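Local structure of 3-methyladenine dna-glycosylase (Archaeoglobus fulgidus, 2JHN) at residues H8-W12 / E13-K17; Q129-S132 / F133-E137; E224-L227 / S228-G232; L241-R244 / R245-R249. The protein belongs to the HhH-GPD superfamily of DNA glycosylases and carries, beside its helical glycosylase part, a domain resembling the TATA-box binding protein. The protein carries 1 engineered substitution. All blocks are in the same frame, centred on the assembly; numbering follows the deposited sequence. Where two conformers were deposited one is given.

Contact 1 of 4, residues H8-W12 / E13-K17; sequences HAVNW and ELKMK
The start of helix 12-17 is capped by Asn11, whose side chain turns back over the first turn to meet Leu14. With CG anti to the backbone N (chi1 -173°), the amide oxygen OD1 reaches the first-turn amide Leu14 N at 2.8 Å, in a nearly straight bond whose donor is tilted 33° from the plane of the side-chain carbonyl. The isobutyl group of Leu14 crosses the same amide at a slant, its CG 3.8 Å from Asn11 CG. Helical bonding sets in at once: Lys15 N donates to Asn11 O at 3.1 Å and Met16 N to Trp12 O at 2.9 Å.

One turn on, Met16 folds back against the indole of Trp12. Its CG sits over the face of the five-membered ring, 3.7 Å from the centroid, as a CH-pi contact. Beyond it SD takes an oblique Met-aromatic position, and CE rests 3.6 Å above the ring plane, toward the rim near CZ2. The bends at chi2 and chi3 fold the methionine chain over the indole, which it crosses obliquely. Trp12 NE1 donates to Gly33 O, while Trp35 of strand 34-41 touches both residues.

Before the cap, Val10 CG2 packs on the aliphatic part of Lys15, 3.7 Å from CE, the two side chains crossing at about a right angle. Lys15 NZ continues to the carbonyls of Phe108 and Gly81 and makes a cation-pi contact with Phe108. The buried ammonium and indole N-H thus both find carbonyl acceptors, so their burial probably costs little, and the helix start is thereby tied to Gly33, Gly81 and Phe108.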
ATOM      1  N   HIS A   8      -1.395 -19.791  -9.437  1.00 25.99           N
ATOM      2  CA  HIS A   8      -0.196 -19.370 -10.154  1.00 25.50           C
ATOM      3  C   HIS A   8       0.961 -19.128  -9.157  1.00 24.71           C
ATOM      4  O   HIS A   8       0.702 -18.751  -8.015  1.00 25.27           O
ATOM      5  CB  HIS A   8      -0.558 -18.091 -10.919  1.00 26.39           C
ATOM      6  CG  HIS A   8       0.430 -17.701 -11.976  1.00 27.18           C
ATOM      7  ND1 HIS A   8       1.662 -17.158 -11.679  1.00 29.54           N
ATOM      8  CD2 HIS A   8       0.352 -17.737 -13.328  1.00 28.13           C
ATOM      9  CE1 HIS A   8       2.311 -16.897 -12.802  1.00 30.44           C
ATOM     10  NE2 HIS A   8       1.534 -17.236 -13.818  1.00 30.16           N
ATOM     11  N   ALA A   9       2.220 -19.336  -9.560  1.00 23.85           N
ATOM     12  CA  ALA A   9       3.363 -19.026  -8.670  1.00 22.78           C
ATOM     13  C   ALA A   9       3.431 -17.518  -8.368  1.00 22.40           C
ATOM     14  O   ALA A   9       3.028 -16.688  -9.194  1.00 22.91           O
ATOM     15  CB  ALA A   9       4.684 -19.497  -9.265  1.00 22.95           C
ATOM     16  N   VAL A  10       3.904 -17.181  -7.175  1.00 20.67           N
ATOM     17  CA  VAL A  10       4.193 -15.794  -6.804  1.00 19.55           C
ATOM     18  C   VAL A  10       5.645 -15.771  -6.353  1.00 18.71           C
ATOM     19  O   VAL A  10       6.136 -16.727  -5.719  1.00 19.40           O
ATOM     20  CB  VAL A  10       3.223 -15.303  -5.701  1.00 19.79           C
ATOM     21  CG1 VAL A  10       3.479 -16.030  -4.385  1.00 19.64           C
ATOM     22  CG2 VAL A  10       3.291 -13.778  -5.515  1.00 19.34           C
ATOM     23  N   ASN A  11       6.360 -14.727  -6.732  1.00 18.01           N
ATOM     24  CA  ASN A  11       7.694 -14.513  -6.242  1.00 17.27           C
ATOM     25  C   ASN A  11       7.616 -13.727  -4.928  1.00 16.53           C
ATOM     26  O   ASN A  11       7.451 -12.512  -4.939  1.00 14.42           O
ATOM     27  CB  ASN A  11       8.529 -13.772  -7.277  1.00 18.32           C
ATOM     28  CG  ASN A  11       9.975 -13.667  -6.874  1.00 19.36           C
ATOM     29  OD1 ASN A  11      10.292 -13.183  -5.806  1.00 21.38           O
ATOM     30  ND2 ASN A  11      10.873 -14.156  -7.732  1.00 22.98           N
ATOM     31  N   TRP A  12       7.737 -14.439  -3.808  1.00 16.51           N
ATOM     32  CA  TRP A  12       7.640 -13.825  -2.485  1.00 16.07           C
ATOM     33  C   TRP A  12       8.721 -12.783  -2.251  1.00 16.28           C
ATOM     34  O   TRP A  12       8.469 -11.744  -1.638  1.00 15.61           O
ATOM     35  CB  TRP A  12       7.704 -14.904  -1.400  1.00 16.91           C
ATOM     36  CG  TRP A  12       7.431 -14.400  -0.010  1.00 15.68           C
ATOM     37  CD1 TRP A  12       8.352 -14.164   0.988  1.00 16.59           C
ATOM     38  CD2 TRP A  12       6.153 -14.081   0.538  1.00 14.97           C
ATOM     39  NE1 TRP A  12       7.713 -13.698   2.123  1.00 15.08           N
ATOM     40  CE2 TRP A  12       6.364 -13.659   1.878  1.00 14.94           C
ATOM     41  CE3 TRP A  12       4.845 -14.108   0.030  1.00 16.38           C
ATOM     42  CZ2 TRP A  12       5.307 -13.269   2.719  1.00 15.79           C
ATOM     43  CZ3 TRP A  12       3.784 -13.703   0.874  1.00 16.17           C
ATOM     44  CH2 TRP A  12       4.027 -13.295   2.193  1.00 16.07           C
ATOM     45  N   GLU A  13       9.938 -13.050  -2.727  1.00 16.22           N
ATOM     46  CA  GLU A  13      11.032 -12.122  -2.509  1.00 17.04           C
ATOM     47  C   GLU A  13      10.726 -10.751  -3.128  1.00 16.61           C
ATOM     48  O   GLU A  13      10.971  -9.724  -2.509  1.00 16.34           O
ATOM     49  CB  GLU A  13      12.373 -12.704  -3.018  1.00 18.08           C
ATOM     50  CG  GLU A  13      12.681 -14.118  -2.506  0.50 19.55           C
ATOM     51  CD  GLU A  13      12.265 -15.213  -3.490  0.50 22.45           C
ATOM     52  OE1 GLU A  13      13.143 -15.725  -4.230  0.50 26.14           O
ATOM     53  OE2 GLU A  13      11.067 -15.564  -3.544  0.50 23.49           O
ATOM     54  N   LEU A  14      10.165 -10.755  -4.344  1.00 16.04           N
ATOM     55  CA  LEU A  14       9.730  -9.518  -5.018  1.00 15.20           C
ATOM     56  C   LEU A  14       8.547  -8.823  -4.305  1.00 13.89           C
ATOM     57  O   LEU A  14       8.525  -7.602  -4.196  1.00 13.30           O
ATOM     58  CB  LEU A  14       9.384  -9.780  -6.485  1.00 15.48           C
ATOM     59  CG  LEU A  14      10.565 -10.004  -7.447  1.00 15.70           C
ATOM     60  CD1 LEU A  14      10.070 -10.140  -8.880  1.00 15.80           C
ATOM     61  CD2 LEU A  14      11.610  -8.897  -7.374  1.00 19.13           C
ATOM     62  N   LYS A  15       7.582  -9.608  -3.829  1.00 13.14           N
ATOM     63  CA  LYS A  15       6.500  -9.057  -2.979  1.00 13.23           C
ATOM     64  C   LYS A  15       7.070  -8.331  -1.759  1.00 13.76           C
ATOM     65  O   LYS A  15       6.638  -7.231  -1.438  1.00 12.65           O
ATOM     66  CB  LYS A  15       5.506 -10.140  -2.536  1.00 13.09           C
ATOM     67  CG  LYS A  15       4.583 -10.659  -3.632  1.00 12.34           C
ATOM     68  CD  LYS A  15       3.633  -9.609  -4.159  1.00 12.84           C
ATOM     69  CE  LYS A  15       2.398 -10.276  -4.772  1.00  9.83           C
ATOM     70  NZ  LYS A  15       1.620  -9.197  -5.396  1.00 10.10           N
ATOM     71  N   MET A  16       8.054  -8.942  -1.095  1.00 14.90           N
ATOM     72  CA  MET A  16       8.688  -8.341   0.089  1.00 15.57           C
ATOM     73  C   MET A  16       9.582  -7.128  -0.240  1.00 16.56           C
ATOM     74  O   MET A  16       9.688  -6.202   0.566  1.00 16.55           O
ATOM     75  CB  MET A  16       9.439  -9.414   0.897  1.00 14.86           C
ATOM     76  CG  MET A  16       8.555 -10.536   1.426  1.00 14.97           C
ATOM     77  SD  MET A  16       7.232  -9.927   2.518  1.00 15.94           S
ATOM     78  CE  MET A  16       5.823  -9.941   1.400  1.00 15.50           C
ATOM     79  N   LYS A  17      10.208  -7.141  -1.416  0.50 17.60           N
ATOM     80  CA  LYS A  17      11.051  -6.026  -1.867  0.50 18.67           C
ATOM     81  C   LYS A  17      10.246  -4.742  -1.992  0.50 18.38           C
ATOM     82  O   LYS A  17      10.801  -3.639  -1.944  0.50 19.11           O
ATOM     83  CB  LYS A  17      11.693  -6.347  -3.216  0.50 18.80           C
ATOM     84  CG  LYS A  17      13.149  -6.810  -3.148  0.50 20.45           C
ATOM     85  CD  LYS A  17      13.627  -7.249  -4.540  0.50 19.62           C
ATOM     86  CE  LYS A  17      13.149  -6.281  -5.610  0.50 18.23           C
ATOM     87  NZ  LYS A  17      14.107  -5.197  -5.834  0.50 19.08           N
TER

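Contact 2 of 4, residues Q129-S132 / F133-E137; sequences QQIS and FVVAE
Ile131 and Ser132 both turn back onto the first turn of helix 133-147, and they do so on unequal terms. The closer fit lies on the inner side. Ile131 sends its terminal methyl CD1 against the helix at Ala136, 3.8 Å from CA and 4.0 Å from CB, with Val135 CG1 also at 3.8 Å from Ile131 CD1. Here CG1 of the isoleucine stands between its own backbone N and carbonyl carbon (chi1 59°), and the extended chain beyond it carries the methyl to the buried Ala136. The backbone joins in on this side: Ala136 N donates to Ser132 O at 3.0 Å, closing the first helical turn.

Toward solvent the contact is thinner. Ser132 and Val135 are both exposed, and they are joined by the capping bond from Val135 N to Ser132 OG at 3.2 Å; the N-H points well at the oxygen (163°), although the bond is rather long. Val135 CG2 leans on the same hydroxyl oxygen at 3.4 Å.

The Phe133 side chain meets Val20, Met114 and Gln128 in neighbouring loops, while CG of Glu137 lies over one face of its ring, 3.7 Å above the plane. The preceding turn is fixed through Gln129, whose NE2 donates to Gly217 O and Thr222 OG1. A serine N-cap flanked by an apolar pair, Ile131 before it and Ala136 four residues after it, is the pattern of a hydrophobic staple at a helix start.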
ATOM      1  N   GLN A 129       2.756  13.681   2.037  1.00 23.16           N
ATOM      2  CA  GLN A 129       2.660  14.978   1.341  1.00 24.31           C
ATOM      3  C   GLN A 129       3.982  15.775   1.432  1.00 25.28           C
ATOM      4  O   GLN A 129       4.500  16.013   2.525  1.00 24.99           O
ATOM      5  CB  GLN A 129       1.450  15.802   1.844  1.00 23.85           C
ATOM      6  CG  GLN A 129       0.087  15.126   1.542  1.00 22.55           C
ATOM      7  CD  GLN A 129      -1.156  15.888   2.021  1.00 24.52           C
ATOM      8  OE1 GLN A 129      -1.104  16.716   2.940  1.00 25.66           O
ATOM      9  NE2 GLN A 129      -2.286  15.602   1.391  1.00 20.61           N
ATOM     10  N   GLN A 130       4.532  16.120   0.266  1.00 27.31           N
ATOM     11  CA  GLN A 130       5.740  16.982   0.127  1.00 29.32           C
ATOM     12  C   GLN A 130       7.056  16.368   0.634  1.00 29.59           C
ATOM     13  O   GLN A 130       8.056  17.076   0.769  1.00 30.58           O
ATOM     14  CB  GLN A 130       5.531  18.377   0.765  1.00 29.73           C
ATOM     15  CG  GLN A 130       4.526  19.280   0.057  1.00 32.69           C
ATOM     16  CD  GLN A 130       3.113  19.072   0.566  1.00 36.62           C
ATOM     17  OE1 GLN A 130       2.868  19.103   1.782  1.00 40.31           O
ATOM     18  NE2 GLN A 130       2.177  18.848  -0.351  1.00 36.96           N
ATOM     19  N   ILE A 131       7.064  15.068   0.931  1.00 29.35           N
ATOM     20  CA  ILE A 131       8.292  14.402   1.417  1.00 28.58           C
ATOM     21  C   ILE A 131       8.538  13.102   0.671  1.00 28.50           C
ATOM     22  O   ILE A 131       7.674  12.652  -0.088  1.00 27.89           O
ATOM     23  CB  ILE A 131       8.300  14.171   2.967  1.00 28.90           C
ATOM     24  CG1 ILE A 131       7.106  13.300   3.411  1.00 28.68           C
ATOM     25  CG2 ILE A 131       8.332  15.507   3.715  1.00 29.25           C
ATOM     26  CD1 ILE A 131       7.177  12.816   4.885  1.00 27.73           C
ATOM     27  N   SER A 132       9.723  12.516   0.860  1.00 28.02           N
ATOM     28  CA  SER A 132      10.048  11.237   0.232  1.00 28.19           C
ATOM     29  C   SER A 132       9.302  10.123   0.941  1.00 27.83           C
ATOM     30  O   SER A 132       8.925  10.271   2.112  1.00 27.40           O
ATOM     31  CB  SER A 132      11.558  10.956   0.257  1.00 28.28           C
ATOM     32  OG  SER A 132      12.036  10.698   1.573  1.00 29.12           O
ATOM     33  N   PHE A 133       9.103   9.012   0.232  1.00 27.48           N
ATOM     34  CA  PHE A 133       8.481   7.823   0.809  1.00 27.36           C
ATOM     35  C   PHE A 133       9.280   7.250   1.999  1.00 26.61           C
ATOM     36  O   PHE A 133       8.696   6.901   3.022  1.00 25.94           O
ATOM     37  CB  PHE A 133       8.221   6.760  -0.281  1.00 28.54           C
ATOM     38  CG  PHE A 133       7.373   5.605   0.183  1.00 30.32           C
ATOM     39  CD1 PHE A 133       6.057   5.804   0.616  1.00 32.13           C
ATOM     40  CD2 PHE A 133       7.887   4.307   0.184  1.00 32.39           C
ATOM     41  CE1 PHE A 133       5.275   4.724   1.038  1.00 31.61           C
ATOM     42  CE2 PHE A 133       7.110   3.224   0.617  1.00 32.27           C
ATOM     43  CZ  PHE A 133       5.810   3.434   1.042  1.00 31.48           C
ATOM     44  N   VAL A 134      10.603   7.166   1.876  1.00 25.84           N
ATOM     45  CA  VAL A 134      11.454   6.699   2.985  1.00 25.59           C
ATOM     46  C   VAL A 134      11.272   7.538   4.269  1.00 24.63           C
ATOM     47  O   VAL A 134      11.143   6.974   5.361  1.00 25.01           O
ATOM     48  CB  VAL A 134      12.971   6.643   2.605  1.00 25.56           C
ATOM     49  CG1 VAL A 134      13.844   6.456   3.857  1.00 26.94           C
ATOM     50  CG2 VAL A 134      13.241   5.522   1.618  1.00 26.90           C
ATOM     51  N   VAL A 135      11.284   8.867   4.142  1.00 24.50           N
ATOM     52  CA  VAL A 135      11.028   9.770   5.303  1.00 23.75           C
ATOM     53  C   VAL A 135       9.604   9.551   5.876  1.00 22.76           C
ATOM     54  O   VAL A 135       9.402   9.542   7.102  1.00 22.28           O
ATOM     55  CB  VAL A 135      11.277  11.285   4.945  1.00 24.11           C
ATOM     56  CG1 VAL A 135      10.714  12.224   6.010  1.00 25.41           C
ATOM     57  CG2 VAL A 135      12.776  11.570   4.734  1.00 25.28           C
ATOM     58  N   ALA A 136       8.632   9.354   4.985  1.00 21.28           N
ATOM     59  CA  ALA A 136       7.238   9.098   5.371  1.00 19.65           C
ATOM     60  C   ALA A 136       7.113   7.819   6.188  1.00 19.31           C
ATOM     61  O   ALA A 136       6.408   7.787   7.186  1.00 18.78           O
ATOM     62  CB  ALA A 136       6.337   9.019   4.134  1.00 20.09           C
ATOM     63  N   GLU A 137       7.796   6.766   5.749  1.00 18.74           N
ATOM     64  CA  GLU A 137       7.772   5.479   6.436  1.00 19.63           C
ATOM     65  C   GLU A 137       8.420   5.521   7.837  1.00 19.21           C
ATOM     66  O   GLU A 137       7.964   4.848   8.766  1.00 18.73           O
ATOM     67  CB  GLU A 137       8.411   4.412   5.552  1.00 19.73           C
ATOM     68  CG  GLU A 137       7.584   4.112   4.284  1.00 21.81           C
ATOM     69  CD  GLU A 137       6.350   3.262   4.577  1.00 27.87           C
ATOM     70  OE1 GLU A 137       5.294   3.841   4.936  1.00 27.93           O
ATOM     71  OE2 GLU A 137       6.441   2.013   4.441  1.00 30.16           O
TER

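Contact 3 of 4, residues E224-L227 / S228-G232; sequences ELVL and SIALG. Engineered in segment 228-232: Ile229 (natural residue Met).
Ser228 tucks its hydroxyl back into the preceding turn of helix 220-229, between two backbone carbonyls. OG lies 2.9 Å from Glu224 O and 3.1 Å from Leu225 O, both within range of its one proton. The position between backbone N and carbonyl carbon (chi1 51°) is what turns OG along the helix toward these oxygens. Glu224 O also accepts from Ser228 N, and Leu225 O from Ile229 N at 2.8 Å.

Beside this, Leu225 CG meets CD1 of Ile229, an engineered residue that is methionine in the natural sequence, at 3.8 Å. Around the helix, Leu231 turns back to set CG 4.0 Å from Val226 CG1 and CD1 3.8 Å from Leu227 CD2. The backbone explains why Leu231 lies here: Val226 O takes both Ala230 N, at 2.9 Å, and Leu231 N, at 3.0 Å, so the last turn widens from i+4 to i+5 bonding before Gly232 leaves helical geometry with positive phi.

Helix 220-229 is the second helix of the helix-hairpin-helix element of this superfamily; helix 205-213 is the first, and the residues that hold a sodium ion, Thr213, Phe215 and Ile218, lie at the hairpin between them.

Farther out, Leu212 of helix 205-213 and Ile122 and Ala125 of helix 118-127 pack on Val226, Ala208 and Tyr209 on Leu227, Val118 on Leu231, and Phe282 of helix 274-287 on Ile229. Each carboxylate oxygen of Glu224 has a salt bridge, OE2 to Arg220 and OE1 to Arg263.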
ATOM      1  N   GLU A 224      -6.316  10.582  -5.430  1.00  9.65           N
ATOM      2  CA  GLU A 224      -6.068   9.514  -6.427  1.00 10.59           C
ATOM      3  C   GLU A 224      -5.115   8.442  -5.914  1.00  9.59           C
ATOM      4  O   GLU A 224      -5.321   7.247  -6.204  1.00 10.32           O
ATOM      5  CB  GLU A 224      -5.610  10.072  -7.777  1.00  9.90           C
ATOM      6  CG  GLU A 224      -6.691  10.959  -8.428  1.00 11.06           C
ATOM      7  CD  GLU A 224      -6.306  11.481  -9.791  1.00 13.73           C
ATOM      8  OE1 GLU A 224      -5.087  11.460 -10.130  1.00 14.37           O
ATOM      9  OE2 GLU A 224      -7.254  11.887 -10.527  1.00 14.26           O
ATOM     10  N   LEU A 225      -4.098   8.845  -5.167  1.00 10.48           N
ATOM     11  CA  LEU A 225      -3.195   7.864  -4.520  1.00 10.82           C
ATOM     12  C   LEU A 225      -3.994   6.970  -3.539  1.00 10.25           C
ATOM     13  O   LEU A 225      -3.902   5.741  -3.586  1.00 10.21           O
ATOM     14  CB  LEU A 225      -2.045   8.582  -3.803  1.00 10.93           C
ATOM     15  CG  LEU A 225      -0.858   7.774  -3.311  1.00 12.11           C
ATOM     16  CD1 LEU A 225      -0.152   7.170  -4.548  1.00 13.97           C
ATOM     17  CD2 LEU A 225       0.077   8.749  -2.549  1.00 13.18           C
ATOM     18  N   VAL A 226      -4.822   7.582  -2.699  1.00  9.88           N
ATOM     19  CA  VAL A 226      -5.680   6.795  -1.763  1.00  9.23           C
ATOM     20  C   VAL A 226      -6.564   5.830  -2.533  1.00  9.22           C
ATOM     21  O   VAL A 226      -6.621   4.641  -2.205  1.00  7.92           O
ATOM     22  CB  VAL A 226      -6.522   7.705  -0.858  1.00  8.79           C
ATOM     23  CG1 VAL A 226      -7.663   6.903  -0.148  1.00  9.64           C
ATOM     24  CG2 VAL A 226      -5.607   8.410   0.174  1.00  9.74           C
ATOM     25  N   LEU A 227      -7.251   6.340  -3.559  1.00  8.97           N
ATOM     26  CA  LEU A 227      -8.160   5.540  -4.347  1.00 10.50           C
ATOM     27  C   LEU A 227      -7.479   4.264  -4.885  1.00 10.11           C
ATOM     28  O   LEU A 227      -8.039   3.182  -4.809  1.00 10.65           O
ATOM     29  CB  LEU A 227      -8.740   6.365  -5.506  1.00  9.05           C
ATOM     30  CG  LEU A 227      -9.981   7.186  -5.047  1.00 12.40           C
ATOM     31  CD1 LEU A 227     -10.240   8.339  -5.983  1.00 14.33           C
ATOM     32  CD2 LEU A 227     -11.191   6.259  -5.027  1.00 15.74           C
ATOM     33  N   SER A 228      -6.276   4.418  -5.390  1.00 10.25           N
ATOM     34  CA  SER A 228      -5.560   3.284  -6.006  1.00 11.45           C
ATOM     35  C   SER A 228      -4.869   2.394  -4.964  1.00 11.04           C
ATOM     36  O   SER A 228      -5.061   1.163  -4.964  1.00 12.54           O
ATOM     37  CB  SER A 228      -4.551   3.796  -7.034  1.00 11.79           C
ATOM     38  OG  SER A 228      -3.710   4.802  -6.506  1.00 14.62           O
ATOM     39  N   ILE A 229      -4.075   2.999  -4.099  1.00 10.42           N
ATOM     40  CA  ILE A 229      -3.221   2.215  -3.188  1.00 12.06           C
ATOM     41  C   ILE A 229      -3.891   1.741  -1.899  1.00 11.62           C
ATOM     42  O   ILE A 229      -3.407   0.770  -1.291  1.00 13.45           O
ATOM     43  CB  ILE A 229      -1.808   2.867  -2.915  1.00 12.24           C
ATOM     44  CG1 ILE A 229      -1.875   3.974  -1.857  1.00 13.19           C
ATOM     45  CG2 ILE A 229      -1.144   3.341  -4.239  1.00 14.02           C
ATOM     46  CD1 ILE A 229      -0.470   4.514  -1.370  1.00 14.02           C
ATOM     47  N   ALA A 230      -4.978   2.399  -1.488  1.00 11.35           N
ATOM     48  CA  ALA A 230      -5.723   2.046  -0.270  1.00 11.32           C
ATOM     49  C   ALA A 230      -7.107   1.440  -0.544  1.00 11.58           C
ATOM     50  O   ALA A 230      -7.525   0.504   0.162  1.00 12.70           O
ATOM     51  CB  ALA A 230      -5.843   3.256   0.677  1.00 11.45           C
ATOM     52  N   LEU A 231      -7.794   1.946  -1.563  1.00 10.58           N
ATOM     53  CA  LEU A 231      -9.167   1.583  -1.870  1.00 11.17           C
ATOM     54  C   LEU A 231      -9.277   0.505  -2.938  1.00 11.13           C
ATOM     55  O   LEU A 231     -10.355  -0.050  -3.143  1.00 11.96           O
ATOM     56  CB  LEU A 231     -10.004   2.830  -2.258  1.00 11.49           C
ATOM     57  CG  LEU A 231     -10.152   3.897  -1.176  1.00 13.17           C
ATOM     58  CD1 LEU A 231     -11.291   4.852  -1.456  1.00 15.33           C
ATOM     59  CD2 LEU A 231     -10.324   3.243   0.218  1.00 13.05           C
ATOM     60  N   GLY A 232      -8.172   0.212  -3.614  1.00 11.23           N
ATOM     61  CA  GLY A 232      -8.166  -0.802  -4.688  1.00 10.90           C
ATOM     62  C   GLY A 232      -8.918  -0.438  -5.980  1.00 11.66           C
ATOM     63  O   GLY A 232      -9.286  -1.331  -6.767  1.00 11.22           O
TER

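Contact 4 of 4, residues L241-R244 / R245-R249; sequences LGVR and RAVSR
Arg244 and Ser248 are joined by two hydrogen bonds: the carbonyl oxygen of Arg244 accepts both Ser248 N at 2.9 Å and Ser248 OG at 2.8 Å, the two donors coming from opposite faces of the carbonyl plane. The hydroxyl, 39° out of that plane, also accepts from Gln257 N, and Arg244 NE donates to Gln257 O, so both residues are tied to the same loop residue. Regular i to i+4 bonds link the rest of the backbone, such as Val247 N to Val243 O at 3.0 Å.

The Arg245 guanidinium, on a chain bent at chi3, turns one face to the backbone: Gly242 CA lies 3.4 Å above its plane, toward the rim, and Leu241 O is over the same face. NH2 then forms a salt bridge with Asp285.

Apolar contact is modest within the helix, where Val243 CG1 and Val247 CG2 are 4.3 Å apart. Through these two valines helix 241-251 packs against Val262 of helix 259-270 and the leucines of helix 274-287, with arginines tying it to Gln257 and Asp285, as a member of the helical HhH-GPD fold.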
ATOM      1  N   LEU A 241       5.017  12.327  -8.843  1.00 22.16           N
ATOM      2  CA  LEU A 241       6.312  12.579  -9.522  1.00 22.99           C
ATOM      3  C   LEU A 241       7.088  11.303  -9.884  1.00 22.33           C
ATOM      4  O   LEU A 241       7.696  11.231 -10.937  1.00 22.25           O
ATOM      5  CB  LEU A 241       7.187  13.511  -8.690  1.00 24.86           C
ATOM      6  CG  LEU A 241       6.908  14.941  -9.152  1.00 27.31           C
ATOM      7  CD1 LEU A 241       6.129  15.735  -8.119  1.00 31.31           C
ATOM      8  CD2 LEU A 241       8.229  15.601  -9.496  1.00 31.80           C
ATOM      9  N   GLY A 242       7.048  10.308  -9.005  1.00 21.54           N
ATOM     10  CA  GLY A 242       7.587   8.995  -9.330  1.00 21.15           C
ATOM     11  C   GLY A 242       6.909   8.331 -10.515  1.00 20.20           C
ATOM     12  O   GLY A 242       7.578   7.717 -11.362  1.00 20.38           O
ATOM     13  N   VAL A 243       5.581   8.446 -10.587  1.00 19.62           N
ATOM     14  CA  VAL A 243       4.829   7.911 -11.721  1.00 18.81           C
ATOM     15  C   VAL A 243       5.232   8.616 -13.021  1.00 18.80           C
ATOM     16  O   VAL A 243       5.471   7.961 -14.039  1.00 17.87           O
ATOM     17  CB  VAL A 243       3.289   7.999 -11.479  1.00 19.06           C
ATOM     18  CG1 VAL A 243       2.498   7.671 -12.751  1.00 19.22           C
ATOM     19  CG2 VAL A 243       2.872   7.053 -10.336  1.00 18.80           C
ATOM     20  N   ARG A 244       5.303   9.951 -12.986  1.00 19.43           N
ATOM     21  CA  ARG A 244       5.680  10.722 -14.180  1.00 20.10           C
ATOM     22  C   ARG A 244       7.081  10.327 -14.691  1.00 20.86           C
ATOM     23  O   ARG A 244       7.259  10.058 -15.891  1.00 19.92           O
ATOM     24  CB  ARG A 244       5.568  12.230 -13.899  1.00 20.82           C
ATOM     25  CG  ARG A 244       4.122  12.716 -13.740  1.00 19.96           C
ATOM     26  CD  ARG A 244       4.084  14.200 -13.308  1.00 20.74           C
ATOM     27  NE  ARG A 244       4.791  15.037 -14.279  1.00 22.98           N
ATOM     28  CZ  ARG A 244       5.393  16.187 -13.984  1.00 26.12           C
ATOM     29  NH1 ARG A 244       5.383  16.648 -12.744  1.00 25.62           N
ATOM     30  NH2 ARG A 244       6.005  16.879 -14.937  1.00 26.69           N
ATOM     31  N   ARG A 245       8.035  10.236 -13.770  1.00 21.15           N
ATOM     32  CA  ARG A 245       9.401   9.773 -14.082  1.00 22.39           C
ATOM     33  C   ARG A 245       9.422   8.390 -14.746  1.00 21.78           C
ATOM     34  O   ARG A 245      10.040   8.215 -15.801  1.00 21.80           O
ATOM     35  CB  ARG A 245      10.288   9.762 -12.841  1.00 22.37           C
ATOM     36  CG  ARG A 245      10.616  11.138 -12.247  1.00 24.02           C
ATOM     37  CD  ARG A 245      11.716  11.064 -11.160  1.00 24.30           C
ATOM     38  NE  ARG A 245      11.368  10.262  -9.993  1.00 25.46           N
ATOM     39  CZ  ARG A 245      10.996  10.751  -8.808  1.00 27.31           C
ATOM     40  NH1 ARG A 245      10.917  12.068  -8.606  1.00 27.72           N
ATOM     41  NH2 ARG A 245      10.700   9.920  -7.814  1.00 27.49           N
ATOM     42  N   ALA A 246       8.722   7.420 -14.150  1.00 21.15           N
ATOM     43  CA  ALA A 246       8.678   6.055 -14.691  1.00 20.86           C
ATOM     44  C   ALA A 246       8.046   5.973 -16.079  1.00 20.83           C
ATOM     45  O   ALA A 246       8.592   5.327 -16.986  1.00 20.86           O
ATOM     46  CB  ALA A 246       7.979   5.102 -13.687  1.00 20.76           C
ATOM     47  N   VAL A 247       6.906   6.635 -16.259  1.00 20.12           N
ATOM     48  CA  VAL A 247       6.198   6.610 -17.540  1.00 20.20           C
ATOM     49  C   VAL A 247       7.008   7.316 -18.639  1.00 21.55           C
ATOM     50  O   VAL A 247       7.009   6.884 -19.787  1.00 20.76           O
ATOM     51  CB  VAL A 247       4.754   7.206 -17.434  1.00 19.44           C
ATOM     52  CG1 VAL A 247       4.118   7.355 -18.816  1.00 18.50           C
ATOM     53  CG2 VAL A 247       3.882   6.328 -16.545  1.00 17.38           C
ATOM     54  N   SER A 248       7.689   8.391 -18.261  1.00 23.18           N
ATOM     55  CA  SER A 248       8.548   9.136 -19.190  1.00 24.86           C
ATOM     56  C   SER A 248       9.751   8.316 -19.640  1.00 25.92           C
ATOM     57  O   SER A 248      10.084   8.324 -20.836  1.00 26.89           O
ATOM     58  CB  SER A 248       9.014  10.443 -18.557  1.00 24.70           C
ATOM     59  OG  SER A 248       7.905  11.301 -18.345  1.00 25.56           O
ATOM     60  N   ARG A 249      10.389   7.629 -18.690  1.00 26.31           N
ATOM     61  CA  ARG A 249      11.532   6.740 -18.951  1.00 27.68           C
ATOM     62  C   ARG A 249      11.165   5.550 -19.841  1.00 28.21           C
ATOM     63  O   ARG A 249      11.932   5.172 -20.738  1.00 28.51           O
ATOM     64  CB  ARG A 249      12.165   6.272 -17.634  1.00 27.62           C
ATOM     65  CG  ARG A 249      13.570   5.724 -17.790  0.50 29.41           C
ATOM     66  CD  ARG A 249      14.455   6.067 -16.603  0.50 30.97           C
ATOM     67  NE  ARG A 249      15.848   5.721 -16.886  0.50 32.99           N
ATOM     68  CZ  ARG A 249      16.372   4.515 -16.681  0.50 33.50           C
ATOM     69  NH1 ARG A 249      15.625   3.544 -16.178  0.50 33.32           N
ATOM     70  NH2 ARG A 249      17.643   4.281 -16.973  0.50 33.80           N
TER

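Overall arrangement
The four contacts follow one another along the chain without touching. Contact 1 belongs to the TATA-box-binding-protein-like part, and contacts 2, 3 and 4 fall within the HhH-GPD range. Those three lie about 17 to 18 Å apart between centres, and contacts 2 and 3 approach to about 6 Å between nearest atoms. Met114 bridges them, touching Phe133 of contact 2 and Ile229 of contact 3. Helix 274-287 joins contacts 3 and 4, since Leu278 and Phe282 pack on both. Contact 1 stays about 25 Å from contact 2 between centres. The mercuribenzoic acid lies apart, about 13 Å from the side chain of Val135 in contact 2 at their nearest approach.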